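Local coordinates for phage-like element PBSX protein xkdM (PDB 2GUJ) that is of unknown function but, as a member of a phage tail tube protein family, probably builds the tail tube of the defective phage-like particle PBSX, at residues B[22-34]-B[56-70]. Sequence-based numbering, arbitrary orientation.
Sequences EMAHIKTFEANVE and NGTGTATFYKVTSKF
E30 and T60 form a hydrogen-bonded pair at the middle of an antiparallel strand pairing, 22-33 against 57-63, in the sheet of this phage-tail-tube family protein. E30 N gives its hydrogen to T60 O at 2.8 Å, almost straight at 176°. T60 N returns a bond to E30 O at 3.1 Å, tilted 40° out of the carbonyl plane. Toward 34 the pairing continues through a weak bond from N32 N to T58 O. It ends with E34 N on N56 O at 3.1 Å, in the carbonyl plane. Between F29 and I26 the register slips by one, a beta bulge in which T62 faces both K27 and T28. T62 N bonds straight to T28 O at 2.9 Å, and K27 N bonds weakly to T62 O. The other edge of strand 22-33 is bonded through its backbone to strands 9-11 and 14-18, F29 with G11 and I26 with G14.

From the bulge toward residue 22, side chains carry most of the contact. I26 CD1 sits over the centre of the F63 ring, a CH-pi contact 3.6 Å from the centroid. A24 CB meets the edge of that ring. With CG1 anti to its backbone N (chi1 176°), I26 also reaches A61, on the face shared with F29. The K27 chain runs alongside Y64, and its NZ lies over one face of the tyrosine ring (cation-pi). The same NZ is salt-bridged to E13. H25 NE2 gives its hydrogen to E22 OE1, which lies in the imidazole plane. Where helix 68-79 begins, the selenium of selenomethionine M23 lies obliquely beside the F70 ring, the selenium counterpart of a Met-aromatic contact. M23 O stands over the face of that ring, 3.2 Å from F70 CG.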
ATOM      1  N   GLU B  22      -2.573  26.376  -0.278  1.00 29.71           N
ATOM      2  CA  GLU B  22      -1.654  25.346  -0.724  1.00 30.34           C
ATOM      3  C   GLU B  22      -0.946  24.954   0.568  1.00 32.23           C
ATOM      4  O   GLU B  22      -0.586  25.819   1.360  1.00 32.75           O
ATOM      5  CB  GLU B  22      -0.675  25.911  -1.742  1.00 32.04           C
ATOM      6  CG  GLU B  22      -0.176  24.859  -2.703  1.00 32.62           C
ATOM      7  CD  GLU B  22       0.977  25.341  -3.559  1.00 32.28           C
ATOM      8  OE1 GLU B  22       1.985  25.810  -2.978  1.00 31.53           O
ATOM      9  OE2 GLU B  22       0.887  25.237  -4.806  1.00 31.65           O
HETATM   10  N   MSE B  23      -0.746  23.663   0.804  1.00 34.60           N
HETATM   11  CA  MSE B  23      -0.138  23.270   2.065  1.00 36.92           C
HETATM   12  C   MSE B  23       0.965  22.217   2.068  1.00 37.91           C
HETATM   13  O   MSE B  23       1.334  21.712   3.132  1.00 39.10           O
HETATM   14  CB  MSE B  23      -1.253  22.855   3.018  1.00 49.64           C
HETATM   15  CG  MSE B  23      -2.313  23.920   3.124  1.00 53.90           C
HETATM   16 SE   MSE B  23      -3.137  24.056   4.856  1.00 61.34          SE
HETATM   17  CE  MSE B  23      -1.632  24.781   5.847  1.00 58.13           C
ATOM     18  N   ALA B  24       1.490  21.890   0.895  1.00 50.86           N
ATOM     19  CA  ALA B  24       2.562  20.909   0.786  1.00 51.81           C
ATOM     20  C   ALA B  24       2.839  20.571  -0.661  1.00 51.99           C
ATOM     21  O   ALA B  24       1.964  20.094  -1.385  1.00 53.49           O
ATOM     22  CB  ALA B  24       2.219  19.639   1.550  1.00 25.96           C
ATOM     23  N   HIS B  25       4.059  20.840  -1.088  1.00 47.43           N
ATOM     24  CA  HIS B  25       4.443  20.528  -2.447  1.00 47.67           C
ATOM     25  C   HIS B  25       4.785  19.060  -2.415  1.00 44.93           C
ATOM     26  O   HIS B  25       5.945  18.685  -2.254  1.00 45.70           O
ATOM     27  CB  HIS B  25       5.650  21.364  -2.866  1.00 57.20           C
ATOM     28  CG  HIS B  25       5.338  22.819  -3.007  1.00 61.36           C
ATOM     29  ND1 HIS B  25       6.232  23.732  -3.530  1.00 63.32           N
ATOM     30  CD2 HIS B  25       4.215  23.520  -2.718  1.00 62.58           C
ATOM     31  CE1 HIS B  25       5.671  24.925  -3.561  1.00 64.31           C
ATOM     32  NE2 HIS B  25       4.445  24.826  -3.073  1.00 63.96           N
ATOM     33  N   ILE B  26       3.756  18.235  -2.545  1.00 25.17           N
ATOM     34  CA  ILE B  26       3.922  16.793  -2.526  1.00 21.46           C
ATOM     35  C   ILE B  26       4.493  16.253  -3.831  1.00 18.17           C
ATOM     36  O   ILE B  26       4.002  16.557  -4.916  1.00 17.27           O
ATOM     37  CB  ILE B  26       2.591  16.101  -2.235  1.00 31.02           C
ATOM     38  CG1 ILE B  26       2.773  14.588  -2.308  1.00 29.94           C
ATOM     39  CG2 ILE B  26       1.531  16.583  -3.215  1.00 31.18           C
ATOM     40  CD1 ILE B  26       2.042  13.846  -1.216  1.00 29.95           C
ATOM     41  N   LYS B  27       5.536  15.443  -3.717  1.00 21.09           N
ATOM     42  CA  LYS B  27       6.174  14.878  -4.894  1.00 20.04           C
ATOM     43  C   LYS B  27       5.459  13.640  -5.392  1.00 18.62           C
ATOM     44  O   LYS B  27       4.236  13.572  -5.373  1.00 20.41           O
ATOM     45  CB  LYS B  27       7.626  14.530  -4.597  1.00 35.50           C
ATOM     46  CG  LYS B  27       8.615  15.254  -5.490  1.00 38.56           C
ATOM     47  CD  LYS B  27       8.529  16.757  -5.299  1.00 41.48           C
ATOM     48  CE  LYS B  27       9.702  17.447  -5.959  1.00 42.59           C
ATOM     49  NZ  LYS B  27       9.645  18.933  -5.831  1.00 43.23           N
ATOM     50  N   THR B  28       6.225  12.661  -5.849  1.00 24.10           N
ATOM     51  CA  THR B  28       5.644  11.433  -6.347  1.00 20.73           C
ATOM     52  C   THR B  28       4.491  10.942  -5.486  1.00 19.31           C
ATOM     53  O   THR B  28       4.556  10.952  -4.252  1.00 18.81           O
ATOM     54  CB  THR B  28       6.693  10.330  -6.419  1.00 20.91           C
ATOM     55  OG1 THR B  28       6.056   9.092  -6.751  1.00 19.59           O
ATOM     56  CG2 THR B  28       7.395  10.184  -5.064  1.00 21.48           C
ATOM     57  N   PHE B  29       3.434  10.516  -6.160  1.00 10.00           N
ATOM     58  CA  PHE B  29       2.252   9.987  -5.502  1.00 10.00           C
ATOM     59  C   PHE B  29       1.671   8.957  -6.453  1.00 10.00           C
ATOM     60  O   PHE B  29       1.824   9.079  -7.668  1.00 10.00           O
ATOM     61  CB  PHE B  29       1.250  11.112  -5.237  1.00 18.19           C
ATOM     62  CG  PHE B  29       0.214  11.274  -6.300  1.00 17.11           C
ATOM     63  CD1 PHE B  29      -0.908  10.459  -6.316  1.00 16.60           C
ATOM     64  CD2 PHE B  29       0.387  12.201  -7.324  1.00 17.81           C
ATOM     65  CE1 PHE B  29      -1.842  10.557  -7.342  1.00 17.86           C
ATOM     66  CE2 PHE B  29      -0.543  12.308  -8.353  1.00 16.96           C
ATOM     67  CZ  PHE B  29      -1.661  11.480  -8.367  1.00 17.44           C
ATOM     68  N   GLU B  30       1.023   7.937  -5.906  1.00 23.50           N
ATOM     69  CA  GLU B  30       0.423   6.896  -6.736  1.00 24.63           C
ATOM     70  C   GLU B  30      -0.827   6.342  -6.063  1.00 23.74           C
ATOM     71  O   GLU B  30      -0.746   5.725  -5.003  1.00 23.96           O
ATOM     72  CB  GLU B  30       1.427   5.766  -6.970  1.00 40.32           C
ATOM     73  CG  GLU B  30       0.890   4.618  -7.827  1.00 45.95           C
ATOM     74  CD  GLU B  30       1.818   3.408  -7.837  1.00 48.67           C
ATOM     75  OE1 GLU B  30       1.989   2.773  -6.767  1.00 49.64           O
ATOM     76  OE2 GLU B  30       2.378   3.084  -8.913  1.00 48.11           O
ATOM     77  N   ALA B  31      -1.981   6.554  -6.687  1.00 10.00           N
ATOM     78  CA  ALA B  31      -3.242   6.092  -6.126  1.00 10.00           C
ATOM     79  C   ALA B  31      -3.713   4.801  -6.755  1.00 10.00           C
ATOM     80  O   ALA B  31      -2.992   4.188  -7.526  1.00 10.00           O
ATOM     81  CB  ALA B  31      -4.305   7.169  -6.281  1.00 27.72           C
ATOM     82  N   ASN B  32      -4.950   4.424  -6.447  1.00 27.17           N
ATOM     83  CA  ASN B  32      -5.541   3.183  -6.942  1.00 30.33           C
ATOM     84  C   ASN B  32      -7.068   3.172  -7.012  1.00 31.38           C
ATOM     85  O   ASN B  32      -7.713   2.759  -6.043  1.00 33.03           O
ATOM     86  CB  ASN B  32      -5.124   2.030  -6.029  1.00 36.42           C
ATOM     87  CG  ASN B  32      -3.790   1.441  -6.401  1.00 38.51           C
ATOM     88  OD1 ASN B  32      -3.646   0.847  -7.469  1.00 39.86           O
ATOM     89  ND2 ASN B  32      -2.804   1.587  -5.519  1.00 38.62           N
ATOM     90  N   VAL B  33      -7.674   3.589  -8.121  1.00 10.07           N
ATOM     91  CA  VAL B  33      -9.137   3.535  -8.160  1.00 11.64           C
ATOM     92  C   VAL B  33      -9.605   2.133  -7.778  1.00 14.05           C
ATOM     93  O   VAL B  33      -9.165   1.148  -8.360  1.00 13.57           O
ATOM     94  CB  VAL B  33      -9.697   3.866  -9.547  1.00 17.94           C
ATOM     95  CG1 VAL B  33      -9.819   5.370  -9.708  1.00 18.28           C
ATOM     96  CG2 VAL B  33      -8.793   3.297 -10.622  1.00 18.74           C
ATOM     97  N   GLU B  34     -10.481   2.041  -6.783  1.00 20.55           N
ATOM     98  CA  GLU B  34     -10.978   0.747  -6.347  1.00 24.48           C
ATOM     99  C   GLU B  34     -12.019   0.196  -7.297  1.00 29.25           C
ATOM    100  O   GLU B  34     -12.999   0.873  -7.611  1.00 29.78           O
ATOM    101  CB  GLU B  34     -11.602   0.835  -4.968  1.00 45.29           C
ATOM    102  CG  GLU B  34     -12.258  -0.468  -4.544  1.00 46.27           C
ATOM    103  CD  GLU B  34     -13.311  -0.255  -3.483  1.00 46.52           C
ATOM    104  OE1 GLU B  34     -14.380   0.309  -3.822  1.00 46.13           O
ATOM    105  OE2 GLU B  34     -13.068  -0.644  -2.317  1.00 45.72           O
ATOM    106  N   ASN B  56     -13.619   6.386  -6.150  1.00 14.46           N
ATOM    107  CA  ASN B  56     -13.157   6.421  -4.769  1.00 10.00           C
ATOM    108  C   ASN B  56     -11.989   5.463  -4.755  1.00 10.00           C
ATOM    109  O   ASN B  56     -11.941   4.561  -5.590  1.00 10.00           O
ATOM    110  CB  ASN B  56     -14.215   5.819  -3.892  1.00 17.77           C
ATOM    111  CG  ASN B  56     -14.510   4.394  -4.292  1.00 16.50           C
ATOM    112  OD1 ASN B  56     -13.665   3.499  -4.163  1.00 12.95           O
ATOM    113  ND2 ASN B  56     -15.708   4.174  -4.811  1.00 17.65           N
ATOM    114  N   GLY B  57     -11.076   5.617  -3.802  1.00 10.41           N
ATOM    115  CA  GLY B  57      -9.961   4.694  -3.732  1.00 10.00           C
ATOM    116  C   GLY B  57      -8.951   4.929  -2.635  1.00 10.80           C
ATOM    117  O   GLY B  57      -9.147   5.759  -1.744  1.00 12.18           O
ATOM    118  N   THR B  58      -7.860   4.173  -2.687  1.00 10.00           N
ATOM    119  CA  THR B  58      -6.793   4.332  -1.710  1.00 10.28           C
ATOM    120  C   THR B  58      -5.527   4.709  -2.441  1.00 10.00           C
ATOM    121  O   THR B  58      -5.519   4.813  -3.659  1.00 10.00           O
ATOM    122  CB  THR B  58      -6.525   3.051  -0.935  1.00 21.71           C
ATOM    123  OG1 THR B  58      -7.749   2.572  -0.361  1.00 25.00           O
ATOM    124  CG2 THR B  58      -5.527   3.332   0.189  1.00 24.02           C
ATOM    125  N   GLY B  59      -4.456   4.925  -1.700  1.00 10.44           N
ATOM    126  CA  GLY B  59      -3.222   5.292  -2.351  1.00 11.99           C
ATOM    127  C   GLY B  59      -2.078   5.574  -1.407  1.00 12.57           C
ATOM    128  O   GLY B  59      -2.118   5.239  -0.218  1.00 13.01           O
ATOM    129  N   THR B  60      -1.055   6.209  -1.956  1.00 10.00           N
ATOM    130  CA  THR B  60       0.129   6.550  -1.203  1.00 11.16           C
ATOM    131  C   THR B  60       0.845   7.680  -1.921  1.00 12.02           C
ATOM    132  O   THR B  60       0.696   7.858  -3.130  1.00 12.95           O
ATOM    133  CB  THR B  60       1.067   5.335  -1.094  1.00 22.12           C
ATOM    134  OG1 THR B  60       2.434   5.780  -1.079  1.00 24.30           O
ATOM    135  CG2 THR B  60       0.848   4.387  -2.264  1.00 20.47           C
ATOM    136  N   ALA B  61       1.615   8.452  -1.175  1.00 10.16           N
ATOM    137  CA  ALA B  61       2.334   9.547  -1.776  1.00 12.10           C
ATOM    138  C   ALA B  61       3.388  10.016  -0.810  1.00 14.02           C
ATOM    139  O   ALA B  61       3.279   9.777   0.391  1.00 14.40           O
ATOM    140  CB  ALA B  61       1.384  10.661  -2.086  1.00 10.00           C
ATOM    141  N   THR B  62       4.409  10.681  -1.331  1.00 42.92           N
ATOM    142  CA  THR B  62       5.482  11.191  -0.491  1.00 45.24           C
ATOM    143  C   THR B  62       5.604  12.697  -0.630  1.00 48.49           C
ATOM    144  O   THR B  62       5.543  13.237  -1.735  1.00 49.63           O
ATOM    145  CB  THR B  62       6.841  10.544  -0.848  1.00 24.28           C
ATOM    146  OG1 THR B  62       6.937  10.363  -2.269  1.00 22.46           O
ATOM    147  CG2 THR B  62       6.981   9.206  -0.145  1.00 21.59           C
ATOM    148  N   PHE B  63       5.778  13.381   0.491  1.00 13.94           N
ATOM    149  CA  PHE B  63       5.898  14.822   0.448  1.00 15.11           C
ATOM    150  C   PHE B  63       7.329  15.282   0.216  1.00 18.60           C
ATOM    151  O   PHE B  63       8.289  14.597   0.585  1.00 18.10           O
ATOM    152  CB  PHE B  63       5.342  15.432   1.734  1.00 26.89           C
ATOM    153  CG  PHE B  63       3.869  15.184   1.942  1.00 22.52           C
ATOM    154  CD1 PHE B  63       3.393  13.905   2.244  1.00 21.61           C
ATOM    155  CD2 PHE B  63       2.957  16.232   1.844  1.00 20.64           C
ATOM    156  CE1 PHE B  63       2.029  13.675   2.450  1.00 20.00           C
ATOM    157  CE2 PHE B  63       1.593  16.011   2.049  1.00 19.64           C
ATOM    158  CZ  PHE B  63       1.130  14.725   2.354  1.00 19.13           C
ATOM    159  N   TYR B  64       7.447  16.442  -0.425  1.00 34.29           N
ATOM    160  CA  TYR B  64       8.734  17.060  -0.739  1.00 40.07           C
ATOM    161  C   TYR B  64       9.194  17.937   0.426  1.00 41.01           C
ATOM    162  O   TYR B  64      10.179  17.627   1.087  1.00 40.43           O
ATOM    163  CB  TYR B  64       8.612  17.870  -2.052  1.00 65.72           C
ATOM    164  CG  TYR B  64       9.543  19.070  -2.191  1.00 70.00           C
ATOM    165  CD1 TYR B  64      10.931  18.935  -2.067  1.00 70.00           C
ATOM    166  CD2 TYR B  64       9.024  20.347  -2.424  1.00 70.00           C
ATOM    167  CE1 TYR B  64      11.775  20.048  -2.167  1.00 70.00           C
ATOM    168  CE2 TYR B  64       9.857  21.458  -2.524  1.00 70.00           C
ATOM    169  CZ  TYR B  64      11.226  21.309  -2.393  1.00 70.00           C
ATOM    170  OH  TYR B  64      12.029  22.428  -2.465  1.00 70.00           O
ATOM    171  N   LYS B  65       8.480  19.025   0.688  1.00 70.00           N
ATOM    172  CA  LYS B  65       8.847  19.909   1.795  1.00 70.00           C
ATOM    173  C   LYS B  65       7.692  19.986   2.793  1.00 70.00           C
ATOM    174  O   LYS B  65       6.550  19.686   2.447  1.00 70.00           O
ATOM    175  CB  LYS B  65       9.170  21.320   1.276  1.00 70.00           C
ATOM    176  CG  LYS B  65       8.067  21.927   0.403  1.00 70.00           C
ATOM    177  CD  LYS B  65       8.211  23.440   0.252  1.00 70.00           C
ATOM    178  CE  LYS B  65       9.534  23.831  -0.399  1.00 70.00           C
ATOM    179  NZ  LYS B  65       9.643  25.301  -0.637  1.00 70.00           N
ATOM    180  N   VAL B  66       7.988  20.382   4.026  1.00 20.44           N
ATOM    181  CA  VAL B  66       6.943  20.493   5.032  1.00 18.75           C
ATOM    182  C   VAL B  66       6.984  21.806   5.783  1.00 16.37           C
ATOM    183  O   VAL B  66       7.888  22.055   6.575  1.00 13.72           O
ATOM    184  CB  VAL B  66       7.017  19.371   6.063  1.00 34.63           C
ATOM    185  CG1 VAL B  66       5.775  19.415   6.954  1.00 33.10           C
ATOM    186  CG2 VAL B  66       7.134  18.038   5.368  1.00 34.18           C
ATOM    187  N   THR B  67       5.990  22.644   5.531  1.00 47.40           N
ATOM    188  CA  THR B  67       5.914  23.931   6.194  1.00 48.34           C
ATOM    189  C   THR B  67       5.478  23.792   7.651  1.00 48.06           C
ATOM    190  O   THR B  67       4.423  23.221   7.945  1.00 49.90           O
ATOM    191  CB  THR B  67       4.926  24.874   5.474  1.00 65.69           C
ATOM    192  OG1 THR B  67       4.413  25.831   6.411  1.00 67.71           O
ATOM    193  CG2 THR B  67       3.767  24.086   4.863  1.00 66.48           C
ATOM    194  N   SER B  68       6.295  24.333   8.553  1.00 49.52           N
ATOM    195  CA  SER B  68       6.001  24.295   9.978  1.00 46.50           C
ATOM    196  C   SER B  68       4.530  24.601  10.153  1.00 44.73           C
ATOM    197  O   SER B  68       3.802  23.867  10.821  1.00 45.23           O
ATOM    198  CB  SER B  68       6.825  25.340  10.721  1.00 26.22           C
ATOM    199  OG  SER B  68       8.206  25.040  10.641  1.00 26.21           O
ATOM    200  N   LYS B  69       4.099  25.689   9.527  1.00 31.23           N
ATOM    201  CA  LYS B  69       2.707  26.118   9.591  1.00 31.61           C
ATOM    202  C   LYS B  69       1.792  24.912   9.440  1.00 32.15           C
ATOM    203  O   LYS B  69       0.990  24.593  10.323  1.00 31.39           O
ATOM    204  CB  LYS B  69       2.423  27.102   8.461  1.00 27.58           C
ATOM    205  CG  LYS B  69       3.334  28.308   8.458  1.00 27.45           C
ATOM    206  CD  LYS B  69       3.288  28.978   7.099  1.00 26.86           C
ATOM    207  CE  LYS B  69       4.192  30.189   7.013  1.00 25.94           C
ATOM    208  NZ  LYS B  69       4.289  30.620   5.591  1.00 24.23           N
ATOM    209  N   PHE B  70       1.929  24.245   8.300  1.00 56.44           N
ATOM    210  CA  PHE B  70       1.128  23.067   7.992  1.00 56.42           C
ATOM    211  C   PHE B  70       1.139  22.051   9.140  1.00 57.61           C
ATOM    212  O   PHE B  70       0.081  21.660   9.640  1.00 58.16           O
ATOM    213  CB  PHE B  70       1.641  22.416   6.701  1.00 29.21           C
ATOM    214  CG  PHE B  70       0.784  21.287   6.211  1.00 28.28           C
ATOM    215  CD1 PHE B  70      -0.599  21.441   6.096  1.00 28.66           C
ATOM    216  CD2 PHE B  70       1.356  20.070   5.869  1.00 27.10           C
ATOM    217  CE1 PHE B  70      -1.397  20.398   5.646  1.00 28.33           C
ATOM    218  CE2 PHE B  70       0.573  19.025   5.420  1.00 27.18           C
ATOM    219  CZ  PHE B  70      -0.807  19.188   5.310  1.00 28.12           C
TER